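Local coordinates for protein GH59 galactosidase (Clostridium cellulolyticum, PDB 2V4V) that binds xylose as the family 6 carbohydrate-binding module of a larger family 59 glycoside hydrolase that probably acts on plant cell-wall polysaccharides, at residues A[12-18]-A[37-42]; A[50-54]-A[96-100]; A[88-92]-A[118-122]. All coordinates share one frame; numbering follows the deposited sequence.

Contact 1: residues A[12-18]-A[37-42]; sequences YSNQSGI and DYTVYN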
loop_
_atom_site.group_PDB
_atom_site.type_symbol
_atom_site.label_atom_id
_atom_site.label_comp_id
_atom_site.label_asym_id
_atom_site.label_seq_id
_atom_site.Cartn_x
_atom_site.Cartn_y
_atom_site.Cartn_z
ATOM N N TYR A 12 8.667 5.234 -2.555
ATOM C CA TYR A 12 8.085 5.101 -3.907
ATOM C C TYR A 12 8.982 5.683 -4.996
ATOM O O TYR A 12 9.736 6.642 -4.771
ATOM C CB TYR A 12 6.698 5.748 -3.986
ATOM C CG TYR A 12 6.717 7.194 -3.546
ATOM C CD1 TYR A 12 7.203 8.224 -4.415
ATOM C CD2 TYR A 12 6.269 7.557 -2.282
ATOM C CE1 TYR A 12 7.215 9.548 -4.003
ATOM C CE2 TYR A 12 6.300 8.908 -1.865
ATOM C CZ TYR A 12 6.752 9.869 -2.721
ATOM O OH TYR A 12 6.761 11.179 -2.290
ATOM N N SER A 13 8.881 5.078 -6.174
ATOM C CA SER A 13 9.498 5.597 -7.407
ATOM C C SER A 13 8.731 6.777 -8.015
ATOM O O SER A 13 9.301 7.645 -8.679
ATOM C CB SER A 13 9.589 4.461 -8.455
ATOM O OG SER A 13 10.238 3.328 -7.861
ATOM N N ASN A 14 7.414 6.760 -7.798
ATOM C CA ASN A 14 6.489 7.734 -8.372
ATOM C C ASN A 14 5.217 7.771 -7.512
ATOM O O ASN A 14 4.895 6.775 -6.856
ATOM C CB ASN A 14 6.151 7.316 -9.817
ATOM C CG ASN A 14 5.178 8.263 -10.505
ATOM O OD1 ASN A 14 4.348 7.828 -11.307
ATOM N ND2 ASN A 14 5.269 9.559 -10.190
ATOM N N GLN A 15 4.493 8.889 -7.514
ATOM C CA GLN A 15 3.227 8.947 -6.749
ATOM C C GLN A 15 2.272 9.912 -7.427
ATOM O O GLN A 15 2.700 10.822 -8.159
ATOM C CB GLN A 15 3.475 9.395 -5.303
ATOM C CG GLN A 15 4.138 10.763 -5.196
ATOM C CD GLN A 15 3.152 11.914 -5.155
ATOM O OE1 GLN A 15 1.951 11.732 -4.973
ATOM N NE2 GLN A 15 3.679 13.136 -5.313
ATOM N N SER A 16 0.986 9.722 -7.149
ATOM C CA SER A 16 0.010 10.700 -7.555
ATOM C C SER A 16 -0.884 11.067 -6.384
ATOM O O SER A 16 -1.597 10.184 -5.839
ATOM C CB SER A 16 -0.838 10.141 -8.687
ATOM O OG SER A 16 -1.930 11.001 -8.983
ATOM N N GLY A 17 -0.810 12.348 -5.998
ATOM C CA GLY A 17 -1.807 12.907 -5.064
ATOM C C GLY A 17 -1.495 12.871 -3.577
ATOM O O GLY A 17 -2.266 13.404 -2.756
ATOM N N ILE A 18 -0.379 12.240 -3.200
ATOM C CA ILE A 18 -0.106 12.035 -1.768
ATOM C C ILE A 18 1.016 12.948 -1.241
ATOM O O ILE A 18 1.700 13.657 -2.040
ATOM C CB ILE A 18 0.086 10.497 -1.429
ATOM C CG1 ILE A 18 1.300 9.884 -2.134
ATOM C CG2 ILE A 18 -1.170 9.715 -1.911
ATOM C CD1 ILE A 18 2.698 10.356 -1.623
ATOM N N ASP A 37 -5.809 8.283 -5.511
ATOM C CA ASP A 37 -4.370 8.539 -5.340
ATOM C C ASP A 37 -3.623 7.214 -5.454
ATOM O O ASP A 37 -4.234 6.160 -5.327
ATOM C CB ASP A 37 -4.108 9.174 -3.962
ATOM C CG ASP A 37 -4.640 10.623 -3.838
ATOM O OD1 ASP A 37 -4.985 11.275 -4.890
ATOM O OD2 ASP A 37 -4.692 11.062 -2.646
ATOM N N TYR A 38 -2.313 7.261 -5.714
ATOM C CA TYR A 38 -1.544 6.014 -5.710
ATOM C C TYR A 38 -0.058 6.257 -5.495
ATOM O O TYR A 38 0.425 7.380 -5.631
ATOM C CB TYR A 38 -1.787 5.219 -7.003
ATOM C CG TYR A 38 -1.339 5.923 -8.266
ATOM C CD1 TYR A 38 -0.001 5.914 -8.681
ATOM C CD2 TYR A 38 -2.277 6.566 -9.063
ATOM C CE1 TYR A 38 0.386 6.558 -9.878
ATOM C CE2 TYR A 38 -1.899 7.196 -10.272
ATOM C CZ TYR A 38 -0.578 7.186 -10.661
ATOM O OH TYR A 38 -0.276 7.840 -11.866
ATOM N N THR A 39 0.654 5.193 -5.134
ATOM C CA THR A 39 2.103 5.238 -5.125
ATOM C C THR A 39 2.587 4.071 -5.976
ATOM O O THR A 39 1.861 3.073 -6.149
ATOM C CB THR A 39 2.725 5.129 -3.684
ATOM O OG1 THR A 39 2.166 4.011 -2.989
ATOM C CG2 THR A 39 2.487 6.404 -2.878
ATOM N N VAL A 40 3.831 4.185 -6.439
ATOM C CA VAL A 40 4.412 3.186 -7.358
ATOM C C VAL A 40 5.799 2.754 -6.834
ATOM O O VAL A 40 6.588 3.617 -6.428
ATOM C CB VAL A 40 4.654 3.782 -8.767
ATOM C CG1 VAL A 40 5.029 2.613 -9.750
ATOM C CG2 VAL A 40 3.490 4.653 -9.251
ATOM N N TYR A 41 6.085 1.452 -6.861
ATOM C CA TYR A 41 7.353 0.913 -6.440
ATOM C C TYR A 41 7.940 0.082 -7.609
ATOM O O TYR A 41 7.409 -0.900 -7.927
ATOM C CB TYR A 41 7.148 0.067 -5.139
ATOM C CG TYR A 41 6.414 0.885 -4.101
ATOM C CD1 TYR A 41 5.047 1.002 -4.122
ATOM C CD2 TYR A 41 7.102 1.620 -3.184
ATOM C CE1 TYR A 41 4.401 1.812 -3.250
ATOM C CE2 TYR A 41 6.469 2.395 -2.283
ATOM C CZ TYR A 41 5.119 2.543 -2.330
ATOM O OH TYR A 41 4.485 3.369 -1.441
ATOM N N ASN A 42 9.010 0.594 -8.236
ATOM C CA ASN A 42 9.497 -0.035 -9.452
ATOM C C ASN A 42 10.282 -1.308 -9.181
ATOM O O ASN A 42 10.978 -1.445 -8.162
ATOM C CB ASN A 42 10.403 0.915 -10.243
ATOM C CG ASN A 42 9.644 2.086 -10.858
ATOM O OD1 ASN A 42 8.428 2.185 -10.765
ATOM N ND2 ASN A 42 10.388 3.001 -11.484
HETATM O O HOH W 1 -4.152 11.810 -7.449
HETATM O O HOH W 2 -5.386 13.813 -3.884
#
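S16 lays its CB over one face of the Y38 ring, 3.7 Å from the ring centroid and offset toward the rim, a CH-pi contact. Y38 reaches back to it because its CG sits between the backbone N and the carbonyl carbon (chi1 63°). On this same face of the sheet N14 and V40 run side by side, with N14 CB 3.8 Å from V40 CG2. The other face carries Q15 and T39; T39 CG2 meets I18 CG1 at 3.8 Å, the two side chains crossing at about a right angle, and Y12 crosses T39 in the same manner. The antiparallel backbone pairing includes a nearly straight bond from S16 N to Y38 O (2.8 Å, 171° at the hydrogen). A classic beta bulge sets both S13 and N14 against V40: S13 N binds V40 O at 2.7 Å, while S13 OG accepts from N42 N at 3.0 Å. At the other end one water bridges S16 OG and D37 OD1, while D37 OD2 accepts a hydrogen bond from E34 N. Strand 14-16 forms an edge of the five-stranded sheet, and strand 38-48 separates it from strand 105-113, whose V111, F112 and Y109 pack against Y38, T39 and V40.

Contact 2: residues A[50-54]-A[96-100]; sequences VGGFQ and KCTVS
F53 and C97 face each other as an antiparallel hydrogen-bonded pair, their side chains on one face of the sheet. C97 SG approaches the F53 ring obliquely, 5.1 Å from its centroid and 60° off the normal, as a sulfur-aromatic contact, with F53 CB 3.9 Å from the sulfur. C97 puts SG between its backbone N and carbonyl carbon (chi1 65°), whereas F53 swings its ring away from its own N, and the two meet along the root of the ring. V99 adds its CG2 branch, 3.7 Å from F53 CB, and turns CG1 to V50, where CG1 of V99 and CG2 of V50 are 4.0 Å apart in side chains that cross at about a right angle. On the other face Q54 and K96 lie side by side through their CG atoms.

Backbone bonds hold this layer in place. F53 N reaches C97 O at 2.9 Å and C97 N returns to F53 O at 3.0 Å. Beyond G52 the pairing loosens: V99 N still binds G51 O at 3.0 Å, but from 60° above the carbonyl plane, and farther on a water donates to both V50 O and V99 O, bridging the diverging chains.

A second shell positions the first. F127 meets the F53 ring edge-to-face, and on the other side of G51 and G52 a classic beta bulge sets both against S128 of strand 121-128. I68 and C81, from two strands of the five-stranded sheet, touch both F53 and C97. Apolar residues of outermost strand 91-98 and its neighbour 52-59 thus close onto the opposing sheet, as in the beta-sandwich core of family 6 carbohydrate-binding modules.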
loop_
_atom_site.group_PDB
_atom_site.type_symbol
_atom_site.label_atom_id
_atom_site.label_comp_id
_atom_site.label_asym_id
_atom_site.label_seq_id
_atom_site.Cartn_x
_atom_site.Cartn_y
_atom_site.Cartn_z
ATOM N N VAL A 50 4.355 -15.954 -4.262
ATOM C CA VAL A 50 3.563 -14.935 -3.514
ATOM C C VAL A 50 2.180 -15.458 -3.119
ATOM O O VAL A 50 1.516 -16.117 -3.930
ATOM C CB VAL A 50 3.403 -13.587 -4.292
ATOM C CG1 VAL A 50 2.392 -13.711 -5.477
ATOM C CG2 VAL A 50 2.981 -12.466 -3.320
ATOM N N GLY A 51 1.762 -15.192 -1.877
ATOM C CA GLY A 51 0.419 -15.564 -1.444
ATOM C C GLY A 51 -0.357 -14.467 -0.693
ATOM O O GLY A 51 -1.563 -14.539 -0.545
ATOM N N GLY A 52 0.353 -13.433 -0.237
ATOM C CA GLY A 52 -0.296 -12.457 0.633
ATOM C C GLY A 52 0.377 -11.101 0.654
ATOM O O GLY A 52 1.463 -10.930 0.131
ATOM N N PHE A 53 -0.282 -10.160 1.331
ATOM C CA PHE A 53 0.196 -8.749 1.420
ATOM C C PHE A 53 -0.183 -8.230 2.806
ATOM O O PHE A 53 -1.276 -8.520 3.307
ATOM C CB PHE A 53 -0.522 -7.952 0.344
ATOM C CG PHE A 53 -0.335 -6.435 0.404
ATOM C CD1 PHE A 53 0.688 -5.805 -0.319
ATOM C CD2 PHE A 53 -1.254 -5.641 1.094
ATOM C CE1 PHE A 53 0.778 -4.425 -0.340
ATOM C CE2 PHE A 53 -1.155 -4.253 1.084
ATOM C CZ PHE A 53 -0.128 -3.650 0.362
ATOM N N GLN A 54 0.743 -7.480 3.405
ATOM C CA GLN A 54 0.571 -6.913 4.734
ATOM C C GLN A 54 0.949 -5.454 4.650
ATOM O O GLN A 54 2.039 -5.115 4.155
ATOM C CB GLN A 54 1.470 -7.675 5.722
ATOM C CG GLN A 54 1.452 -7.194 7.171
ATOM C CD GLN A 54 2.583 -7.816 7.995
ATOM O OE1 GLN A 54 3.547 -8.380 7.444
ATOM N NE2 GLN A 54 2.498 -7.672 9.317
ATOM N N LYS A 96 -4.365 -6.813 5.948
ATOM C CA LYS A 96 -3.790 -7.974 5.265
ATOM C C LYS A 96 -4.792 -8.500 4.222
ATOM O O LYS A 96 -6.007 -8.431 4.439
ATOM C CB LYS A 96 -3.529 -9.083 6.305
ATOM C CG LYS A 96 -2.386 -8.665 7.271
ATOM C CD LYS A 96 -2.240 -9.580 8.476
ATOM C CE LYS A 96 -3.252 -9.229 9.580
ATOM N NZ LYS A 96 -2.895 -9.991 10.832
ATOM N N CYS A 97 -4.251 -9.087 3.154
ATOM C CA CYS A 97 -5.094 -9.737 2.155
ATOM C C CYS A 97 -4.317 -10.827 1.411
ATOM O O CYS A 97 -3.057 -10.907 1.482
ATOM C CB CYS A 97 -5.683 -8.749 1.148
ATOM S SG CYS A 97 -4.384 -7.955 0.113
ATOM N N THR A 98 -5.074 -11.683 0.730
ATOM C CA THR A 98 -4.428 -12.623 -0.152
ATOM C C THR A 98 -4.074 -11.962 -1.483
ATOM O O THR A 98 -4.638 -10.929 -1.878
ATOM C CB THR A 98 -5.340 -13.833 -0.423
ATOM O OG1 THR A 98 -6.579 -13.390 -0.976
ATOM C CG2 THR A 98 -5.581 -14.624 0.870
ATOM N N VAL A 99 -3.166 -12.601 -2.211
ATOM C CA VAL A 99 -2.689 -12.058 -3.488
ATOM C C VAL A 99 -2.666 -13.218 -4.465
ATOM O O VAL A 99 -2.288 -14.339 -4.092
ATOM C CB VAL A 99 -1.284 -11.467 -3.280
ATOM C CG1 VAL A 99 -0.562 -11.113 -4.588
ATOM C CG2 VAL A 99 -1.474 -10.197 -2.412
ATOM N N SER A 100 -3.144 -12.940 -5.674
ATOM C CA SER A 100 -3.124 -13.921 -6.787
ATOM C C SER A 100 -1.694 -14.280 -7.154
ATOM O O SER A 100 -0.783 -13.480 -6.997
ATOM C CB SER A 100 -3.765 -13.294 -8.018
ATOM O OG SER A 100 -5.159 -13.030 -7.767
HETATM O O HOH W 3 -1.135 -16.765 -4.503
#

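Contact 3: residues A[88-92]-A[118-122]; sequences DWQTY and YLFNL. With XYP (beta-D-xylopyranose), chain B.
With its CG opposite the carbonyl carbon (chi1 -70°), W89 carries its indole across to segment 118-122, where the six-membered part touches the root of Y118, CH2 of W89 lying 3.5 Å from CB of Y118. Y118 has a similar first torsion (chi1 -66°), yet its ring leads away from W89 and out toward the sugar. The two ring planes stand about perpendicular and form a corner for xylose. C4 of the sugar sits 3.8 Å above the indole plane, and C5 lies 3.6 Å above the plane of the Y118 ring, each over the ring centre.

The outer edge of the indole is set against the backbone of the other segment, with Y118 O and F120 N in its plane. N121 lies across from W89, and its amide borders the polar rim of the sugar. Behind it Y92 OH donates to Q90 OE1 at 2.8 Å, and Q90 NE2 is hydrogen-bonded to D29 OD1. D88 OD2 accepts from Q90 N at 2.9 Å in an Asx turn, which coincides with a type I beta turn from D88 to T91, where the chain turns its corner at W89 and Q90.

E21 OE2 and F32 N are hydrogen-bonded to the xylose. The chemistry is that of sugar recognition: aromatic faces take the C-H surface of the pyranose while polar groups meet its hydroxyls.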
loop_
_atom_site.group_PDB
_atom_site.type_symbol
_atom_site.label_atom_id
_atom_site.label_comp_id
_atom_site.label_asym_id
_atom_site.label_seq_id
_atom_site.Cartn_x
_atom_site.Cartn_y
_atom_site.Cartn_z
ATOM N N ASP A 88 -7.245 7.015 14.883
ATOM C CA ASP A 88 -6.292 8.114 14.912
ATOM C C ASP A 88 -5.383 8.015 13.705
ATOM O O ASP A 88 -5.024 6.914 13.318
ATOM C CB ASP A 88 -5.457 8.029 16.187
ATOM C CG ASP A 88 -4.644 9.294 16.430
ATOM O OD1 ASP A 88 -5.211 10.222 17.053
ATOM O OD2 ASP A 88 -3.475 9.356 16.007
ATOM N N TRP A 89 -4.987 9.167 13.136
ATOM C CA TRP A 89 -4.097 9.142 11.975
ATOM C C TRP A 89 -2.718 8.566 12.241
ATOM O O TRP A 89 -1.991 8.266 11.287
ATOM C CB TRP A 89 -3.890 10.558 11.404
ATOM C CG TRP A 89 -5.132 11.093 10.732
ATOM C CD1 TRP A 89 -5.850 12.216 11.077
ATOM C CD2 TRP A 89 -5.819 10.510 9.606
ATOM N NE1 TRP A 89 -6.946 12.365 10.241
ATOM C CE2 TRP A 89 -6.954 11.332 9.329
ATOM C CE3 TRP A 89 -5.611 9.364 8.824
ATOM C CZ2 TRP A 89 -7.846 11.052 8.278
ATOM C CZ3 TRP A 89 -6.496 9.104 7.746
ATOM C CH2 TRP A 89 -7.613 9.928 7.512
ATOM N N GLN A 90 -2.349 8.461 13.517
ATOM C CA GLN A 90 -1.009 7.966 13.874
ATOM C C GLN A 90 -1.017 6.783 14.862
ATOM O O GLN A 90 -0.024 6.544 15.542
ATOM C CB GLN A 90 -0.125 9.130 14.377
ATOM C CG GLN A 90 0.127 10.224 13.328
ATOM C CD GLN A 90 1.003 9.728 12.156
ATOM O OE1 GLN A 90 1.725 8.717 12.278
ATOM N NE2 GLN A 90 0.953 10.444 11.037
ATOM N N THR A 91 -2.129 6.019 14.876
ATOM C CA THR A 91 -2.188 4.744 15.581
ATOM C C THR A 91 -2.357 3.665 14.514
ATOM O O THR A 91 -3.369 3.668 13.807
ATOM C CB THR A 91 -3.396 4.731 16.499
ATOM O OG1 THR A 91 -3.214 5.725 17.528
ATOM C CG2 THR A 91 -3.616 3.329 17.098
ATOM N N TYR A 92 -1.313 2.843 14.364
ATOM C CA TYR A 92 -1.218 1.893 13.235
ATOM C C TYR A 92 -1.647 0.491 13.621
ATOM O O TYR A 92 -1.589 0.094 14.787
ATOM C CB TYR A 92 0.180 1.883 12.603
ATOM C CG TYR A 92 0.538 3.214 11.985
ATOM C CD1 TYR A 92 0.530 3.388 10.605
ATOM C CD2 TYR A 92 0.824 4.340 12.805
ATOM C CE1 TYR A 92 0.836 4.602 10.024
ATOM C CE2 TYR A 92 1.136 5.587 12.236
ATOM C CZ TYR A 92 1.107 5.720 10.832
ATOM O OH TYR A 92 1.394 6.929 10.197
ATOM N N TYR A 118 -10.301 11.669 3.495
ATOM C CA TYR A 118 -9.027 10.970 3.566
ATOM C C TYR A 118 -9.257 9.533 4.017
ATOM O O TYR A 118 -10.147 9.260 4.856
ATOM C CB TYR A 118 -8.165 11.666 4.564
ATOM C CG TYR A 118 -7.774 13.053 4.163
ATOM C CD1 TYR A 118 -6.938 13.294 3.063
ATOM C CD2 TYR A 118 -8.172 14.141 4.935
ATOM C CE1 TYR A 118 -6.553 14.592 2.725
ATOM C CE2 TYR A 118 -7.772 15.440 4.606
ATOM C CZ TYR A 118 -6.944 15.654 3.519
ATOM O OH TYR A 118 -6.548 16.943 3.203
ATOM N N LEU A 119 -8.462 8.624 3.449
ATOM C CA LEU A 119 -8.720 7.205 3.657
ATOM C C LEU A 119 -7.857 6.570 4.777
ATOM O O LEU A 119 -8.397 5.976 5.754
ATOM C CB LEU A 119 -8.521 6.433 2.345
ATOM C CG LEU A 119 -9.337 6.974 1.157
ATOM C CD1 LEU A 119 -9.056 6.092 0.009
ATOM C CD2 LEU A 119 -10.824 7.053 1.382
ATOM N N PHE A 120 -6.534 6.627 4.614
ATOM C CA PHE A 120 -5.640 6.018 5.624
ATOM C C PHE A 120 -4.237 6.537 5.333
ATOM O O PHE A 120 -4.015 7.197 4.270
ATOM C CB PHE A 120 -5.634 4.469 5.518
ATOM C CG PHE A 120 -5.627 3.944 4.059
ATOM C CD1 PHE A 120 -4.470 3.959 3.271
ATOM C CD2 PHE A 120 -6.837 3.516 3.465
ATOM C CE1 PHE A 120 -4.538 3.523 1.910
ATOM C CE2 PHE A 120 -6.903 3.078 2.142
ATOM C CZ PHE A 120 -5.758 3.069 1.378
ATOM N N ASN A 121 -3.348 6.334 6.313
ATOM C CA ASN A 121 -1.899 6.610 6.165
ATOM C C ASN A 121 -1.193 5.247 6.048
ATOM O O ASN A 121 -1.612 4.269 6.711
ATOM C CB ASN A 121 -1.353 7.335 7.408
ATOM C CG ASN A 121 -1.878 8.741 7.557
ATOM O OD1 ASN A 121 -1.863 9.336 8.675
ATOM N ND2 ASN A 121 -2.389 9.274 6.466
ATOM N N LEU A 122 -0.116 5.198 5.249
ATOM C CA LEU A 122 0.586 3.919 4.999
ATOM C C LEU A 122 2.026 4.107 5.427
ATOM O O LEU A 122 2.697 4.987 4.911
ATOM C CB LEU A 122 0.505 3.537 3.498
ATOM C CG LEU A 122 1.292 2.320 3.023
ATOM C CD1 LEU A 122 0.705 1.004 3.631
ATOM C CD2 LEU A 122 1.163 2.280 1.499
HETATM O O1 XYP B . -4.354 16.357 8.659
HETATM C C1 XYP B . -3.997 15.309 7.772
HETATM C C2 XYP B . -3.096 14.377 8.569
HETATM C C3 XYP B . -2.693 13.191 7.711
HETATM C C4 XYP B . -3.922 12.569 7.053
HETATM C C5 XYP B . -4.784 13.650 6.386
HETATM O O2 XYP B . -1.879 15.007 8.948
HETATM O O3 XYP B . -2.005 12.222 8.485
HETATM O O4 XYP B . -3.556 11.634 6.065
HETATM O O5 XYP B . -5.118 14.640 7.333
#

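The contacts lie on different parts of one beta-sandwich. Contact 1 closes an edge of the five-stranded sheet, whereas contacts 2 and 3 both draw on the four-stranded sheet. Contact 1 comes first along the chain, and strand 38-48 then leads into strand 52-59 of contact 2. Contacts 2 and 3 interleave in sequence and share strand 91-98, with contact 3 at its start and contact 2 at its end, their centres about 21 Å apart. Contacts 1 and 2 lie on opposite sides of the chain's centre, about 20 Å between centres; contact 3 is about 17 Å from contact 1, centre to centre. The sugar site thus lies by the start of strand 91-98, whose far end pairs with strand 52-59.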